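Local coordinates for protein MAU2 chromatid cohesion factor homolog (Saccharomyces cerevisiae, PDB 4XDN) that forms a complex with SCC2 that is required for the association of cohesin with chromosomes, and takes part in sister chromatid cohesion, at residues Lys191-Val196 with Glu228-Pro233; Thr198-Leu203 with Leu219-Tyr224. All blocks are in the same frame, centred on the assembly; numbering follows the deposited sequence.

Contact 1 (Lys191-Val196 with Glu228-Pro233); sequences KQHRRV and ERFPIP. With SO4 (sulfate ion), chain E.
The edge of the Phe230 ring meets a face of the His193 imidazole in a T-shaped pair, with centroids 5.3 Å apart and planes at 70°. The CE2-CZ edge of Phe230 meets His193 CG, both carbons at 3.8 Å, with His193 CB beside it. The carboxylate of Glu228 approaches the same imidazole obliquely, its plane turned 47° from the ring; OE2 lies 3.5 Å from the carbon His193 CE1, a pair that is not a hydrogen bond. Lys191 NZ, 4.5 Å from Glu228 OE2, is beyond salt-bridge distance, though its opposite charge would probably attract the carboxylate. His193 CG lies beside the backbone N (chi1 -57°), which sends the imidazole across to Glu228 and Phe230, while its ND1 is hydrogen-bonded to Tyr224 OH and the ring's rotation is thereby held.

At the N-terminal end of helix 193-206, which would probably help hold an anion, a sulfate, probably from the crystallisation liquor, accepts bonds from Arg195 N to O1 (2.9 Å), bent from Arg195 NH1 to O2 (3.0 Å) and weak from Arg194 N to O4. Gln192 is the N-cap, and Lys191 closes helix 170-189 in a Schellman motif. The contact ties this helix start to the turn between helices 212-228 and 234-241.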
# COMPACT_ATOMS: atom_id res chain seq x y z
N LYS A 191 -11.80 5.52 8.78
CA LYS A 191 -12.36 4.90 7.59
C LYS A 191 -13.70 5.52 7.20
O LYS A 191 -14.66 4.82 6.87
CB LYS A 191 -12.52 3.39 7.80
CG LYS A 191 -11.20 2.68 8.05
CD LYS A 191 -11.38 1.18 8.20
CE LYS A 191 -10.06 0.44 8.05
NZ LYS A 191 -9.48 0.61 6.68
N GLN A 192 -13.75 6.85 7.25
CA GLN A 192 -14.92 7.60 6.82
C GLN A 192 -14.67 8.15 5.42
O GLN A 192 -14.48 9.35 5.23
CB GLN A 192 -15.23 8.73 7.80
CG GLN A 192 -15.57 8.23 9.20
CD GLN A 192 -15.77 9.36 10.18
OE1 GLN A 192 -15.38 10.50 9.93
NE2 GLN A 192 -16.40 9.05 11.31
N HIS A 193 -14.68 7.26 4.45
CA HIS A 193 -14.16 7.54 3.12
C HIS A 193 -14.90 8.67 2.40
O HIS A 193 -14.28 9.45 1.67
CB HIS A 193 -14.21 6.27 2.27
CG HIS A 193 -13.47 5.12 2.88
ND1 HIS A 193 -12.17 5.24 3.35
CD2 HIS A 193 -13.83 3.84 3.11
CE1 HIS A 193 -11.78 4.07 3.84
NE2 HIS A 193 -12.77 3.21 3.71
N ARG A 194 -16.21 8.78 2.61
CA ARG A 194 -16.97 9.87 2.01
C ARG A 194 -16.57 11.20 2.64
O ARG A 194 -16.41 12.20 1.94
CB ARG A 194 -18.48 9.62 2.16
CG ARG A 194 -19.04 8.66 1.11
CD ARG A 194 -19.81 7.50 1.73
NE ARG A 194 -21.22 7.82 1.97
CZ ARG A 194 -22.12 6.94 2.38
NH1 ARG A 194 -21.78 5.68 2.61
NH2 ARG A 194 -23.38 7.33 2.57
N ARG A 195 -16.40 11.21 3.96
CA ARG A 195 -15.93 12.41 4.65
C ARG A 195 -14.52 12.80 4.24
O ARG A 195 -14.20 13.99 4.14
CB ARG A 195 -15.98 12.23 6.17
CG ARG A 195 -17.30 12.64 6.83
CD ARG A 195 -18.16 11.44 7.20
NE ARG A 195 -18.83 11.63 8.49
CZ ARG A 195 -19.25 10.64 9.26
NH1 ARG A 195 -19.09 9.37 8.89
NH2 ARG A 195 -19.85 10.92 10.42
N VAL A 196 -13.66 11.81 4.03
CA VAL A 196 -12.27 12.07 3.64
C VAL A 196 -12.25 12.86 2.33
O VAL A 196 -11.61 13.91 2.24
CB VAL A 196 -11.45 10.77 3.47
CG1 VAL A 196 -10.08 11.05 2.84
CG2 VAL A 196 -11.27 10.07 4.82
N GLU A 228 -6.82 2.91 -1.34
CA GLU A 228 -8.18 2.37 -1.28
C GLU A 228 -8.65 1.91 -2.66
O GLU A 228 -9.75 1.38 -2.80
CB GLU A 228 -9.13 3.43 -0.73
CG GLU A 228 -8.84 3.87 0.70
CD GLU A 228 -9.10 2.78 1.72
OE1 GLU A 228 -9.79 1.79 1.39
OE2 GLU A 228 -8.60 2.90 2.86
N ARG A 229 -7.81 2.11 -3.67
CA ARG A 229 -8.15 1.82 -5.06
C ARG A 229 -9.43 2.54 -5.49
O ARG A 229 -10.19 2.04 -6.31
CB ARG A 229 -8.30 0.31 -5.28
CG ARG A 229 -7.02 -0.49 -5.07
CD ARG A 229 -5.90 -0.04 -5.99
NE ARG A 229 -5.32 -1.16 -6.73
CZ ARG A 229 -5.52 -1.41 -8.03
NH1 ARG A 229 -6.29 -0.62 -8.77
NH2 ARG A 229 -4.94 -2.46 -8.58
N PHE A 230 -9.66 3.73 -4.92
CA PHE A 230 -10.76 4.57 -5.36
C PHE A 230 -10.39 5.25 -6.67
O PHE A 230 -9.22 5.54 -6.90
CB PHE A 230 -11.10 5.63 -4.31
CG PHE A 230 -11.77 5.09 -3.07
CD1 PHE A 230 -12.72 4.09 -3.16
CD2 PHE A 230 -11.44 5.60 -1.83
CE1 PHE A 230 -13.33 3.60 -2.02
CE2 PHE A 230 -12.05 5.11 -0.68
CZ PHE A 230 -13.00 4.11 -0.78
N PRO A 231 -11.39 5.49 -7.54
CA PRO A 231 -11.12 6.29 -8.74
C PRO A 231 -10.57 7.66 -8.38
O PRO A 231 -11.08 8.30 -7.46
CB PRO A 231 -12.50 6.41 -9.39
CG PRO A 231 -13.24 5.21 -8.93
CD PRO A 231 -12.76 4.95 -7.53
N ILE A 232 -9.54 8.11 -9.09
CA ILE A 232 -8.97 9.42 -8.85
C ILE A 232 -9.68 10.47 -9.70
O ILE A 232 -9.71 10.35 -10.93
CB ILE A 232 -7.46 9.46 -9.15
CG1 ILE A 232 -6.75 8.31 -8.42
CG2 ILE A 232 -6.87 10.80 -8.73
CD1 ILE A 232 -5.28 8.17 -8.77
N PRO A 233 -10.27 11.50 -9.07
CA PRO A 233 -10.91 12.57 -9.85
C PRO A 233 -9.94 13.25 -10.81
O PRO A 233 -8.74 13.27 -10.56
CB PRO A 233 -11.38 13.55 -8.77
CG PRO A 233 -11.57 12.73 -7.56
CD PRO A 233 -10.49 11.68 -7.62
S SO4 E . -18.53 7.81 5.46
O1 SO4 E . -17.66 8.99 5.37
O2 SO4 E . -18.51 7.29 6.82
O3 SO4 E . -19.89 8.20 5.11
O4 SO4 E . -18.06 6.78 4.54

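Contact 2 (Thr198-Leu203 with Leu219-Tyr224); sequences TSFHGL and LCYVNY
From helix 193-206, Phe200 reaches across to Tyr221 of helix 212-228. CB sits over a face of the Tyr221 ring, 4.0 Å from the centroid, a CH-pi contact. CG and CD2 then pass above Tyr221 CD1, and the separation of Phe200 CD2 from Tyr221 CD1, 3.4 Å, is the shortest between the segments. Along the other edge of the same ring, CD1 meets Tyr221 CB at 3.7 Å, and CE1 comes to the backbone N of Tyr221. The tip, CZ, lies 3.5 Å from Tyr221 CA and touches Cys220 CB, whereas CE2 reaches Tyr224 CB more loosely. Tyr221 CA in turn points at the phenyl face, 3.8 Å from the centroid of Phe200, so the ring rests on the helix backbone as well as on the phenol.

The two rings form an offset stack, centroids 4.7 Å apart and planes at 26°. With its CG anti to the backbone N (chi1 -172°), Tyr221 lays its ring back against Phe200 CB.

The axes of segments 198-203 and 219-224 run nearly antiparallel (159°), 10.9 Å apart at closest approach, as expected for consecutive helices of an alpha-helical hairpin. Around this pair, helix 170-189 packs on Phe200 through Val184, helix 234-241 meets Tyr221 through Ala236, and helix 250-266 backs Leu219 and Asn223.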
# COMPACT_ATOMS: atom_id res chain seq x y z
N THR A 198 -14.65 14.52 0.87
CA THR A 198 -15.28 15.82 1.08
C THR A 198 -14.31 16.78 1.76
O THR A 198 -14.23 17.95 1.40
CB THR A 198 -16.56 15.68 1.93
OG1 THR A 198 -17.55 14.95 1.20
CG2 THR A 198 -17.12 17.05 2.32
N SER A 199 -13.58 16.28 2.75
CA SER A 199 -12.66 17.12 3.51
C SER A 199 -11.44 17.49 2.67
O SER A 199 -10.98 18.63 2.73
CB SER A 199 -12.21 16.41 4.79
OG SER A 199 -13.32 16.16 5.65
N PHE A 200 -10.92 16.54 1.91
CA PHE A 200 -9.79 16.81 1.02
C PHE A 200 -10.16 17.92 0.03
O PHE A 200 -9.41 18.88 -0.14
CB PHE A 200 -9.37 15.56 0.25
CG PHE A 200 -8.16 14.87 0.81
CD1 PHE A 200 -6.94 15.54 0.87
CD2 PHE A 200 -8.22 13.56 1.25
CE1 PHE A 200 -5.82 14.91 1.38
CE2 PHE A 200 -7.10 12.93 1.76
CZ PHE A 200 -5.90 13.61 1.82
N HIS A 201 -11.31 17.78 -0.61
CA HIS A 201 -11.77 18.75 -1.59
C HIS A 201 -11.93 20.13 -0.97
O HIS A 201 -11.45 21.13 -1.52
CB HIS A 201 -13.10 18.30 -2.20
CG HIS A 201 -13.57 19.16 -3.33
ND1 HIS A 201 -14.27 20.33 -3.14
CD2 HIS A 201 -13.43 19.02 -4.67
CE1 HIS A 201 -14.55 20.88 -4.31
NE2 HIS A 201 -14.05 20.10 -5.26
N GLY A 202 -12.60 20.19 0.18
CA GLY A 202 -12.80 21.45 0.87
C GLY A 202 -11.47 22.04 1.31
O GLY A 202 -11.27 23.26 1.26
N LEU A 203 -10.57 21.17 1.75
CA LEU A 203 -9.24 21.59 2.17
C LEU A 203 -8.46 22.15 0.98
O LEU A 203 -7.96 23.27 1.04
CB LEU A 203 -8.49 20.41 2.79
CG LEU A 203 -7.01 20.61 3.10
CD1 LEU A 203 -6.78 21.82 3.98
CD2 LEU A 203 -6.46 19.36 3.76
N LEU A 219 -0.90 15.28 -3.04
CA LEU A 219 -0.17 14.03 -3.05
C LEU A 219 -0.72 13.09 -1.97
O LEU A 219 -0.87 11.89 -2.20
CB LEU A 219 1.33 14.27 -2.82
CG LEU A 219 2.08 14.92 -3.98
CD1 LEU A 219 3.43 15.43 -3.53
CD2 LEU A 219 2.23 13.95 -5.13
N CYS A 220 -1.02 13.65 -0.80
CA CYS A 220 -1.66 12.89 0.27
C CYS A 220 -2.99 12.34 -0.23
O CYS A 220 -3.34 11.19 0.04
CB CYS A 220 -1.89 13.76 1.51
SG CYS A 220 -0.40 14.36 2.35
N TYR A 221 -3.71 13.17 -0.98
CA TYR A 221 -5.01 12.80 -1.51
C TYR A 221 -4.89 11.62 -2.47
O TYR A 221 -5.55 10.60 -2.30
CB TYR A 221 -5.65 14.00 -2.22
CG TYR A 221 -7.08 13.80 -2.67
CD1 TYR A 221 -7.91 12.87 -2.06
CD2 TYR A 221 -7.60 14.56 -3.71
CE1 TYR A 221 -9.22 12.71 -2.47
CE2 TYR A 221 -8.90 14.40 -4.13
CZ TYR A 221 -9.71 13.47 -3.51
OH TYR A 221 -11.01 13.31 -3.93
N VAL A 222 -4.05 11.78 -3.49
CA VAL A 222 -3.87 10.74 -4.50
C VAL A 222 -3.42 9.43 -3.86
O VAL A 222 -3.94 8.37 -4.19
CB VAL A 222 -2.84 11.18 -5.57
CG1 VAL A 222 -2.50 10.02 -6.51
CG2 VAL A 222 -3.39 12.35 -6.37
N ASN A 223 -2.46 9.51 -2.94
CA ASN A 223 -1.95 8.31 -2.27
C ASN A 223 -3.05 7.61 -1.49
O ASN A 223 -3.16 6.39 -1.51
CB ASN A 223 -0.79 8.65 -1.34
CG ASN A 223 0.25 7.54 -1.26
OD1 ASN A 223 1.44 7.79 -1.08
ND2 ASN A 223 -0.20 6.29 -1.42
N TYR A 224 -3.87 8.39 -0.79
CA TYR A 224 -5.01 7.83 -0.06
C TYR A 224 -5.95 7.08 -1.01
O TYR A 224 -6.39 5.97 -0.71
CB TYR A 224 -5.78 8.92 0.67
CG TYR A 224 -7.23 8.55 0.94
CD1 TYR A 224 -7.57 7.73 2.00
CD2 TYR A 224 -8.24 9.02 0.12
CE1 TYR A 224 -8.89 7.39 2.24
CE2 TYR A 224 -9.56 8.69 0.35
CZ TYR A 224 -9.88 7.87 1.41
OH TYR A 224 -11.19 7.53 1.65

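How the contacts relate
Both contacts join helix 193-206 to helix 212-228 or to the loop after it, and contact 2 is nested along the chain inside the loop closed by contact 1, their centres about 9 Å apart. Contact 2 is buried and apolar, made by helix against helix; contact 1 lies at the surface, where the start of the same helix meets a loop and a histidine-carboxylate approach joins the aromatic pair. Ring geometry differs too: edge-to-face in contact 1, offset stacking in contact 2. Tyr224 bridges them: its CE2 packs on Val196 CG1, and its hydroxyl, the partner of His193 ND1, lies 3.5 Å from Phe230 CE2. Pro233 also touches the Tyr221 hydroxyl, joining the loop to the interior.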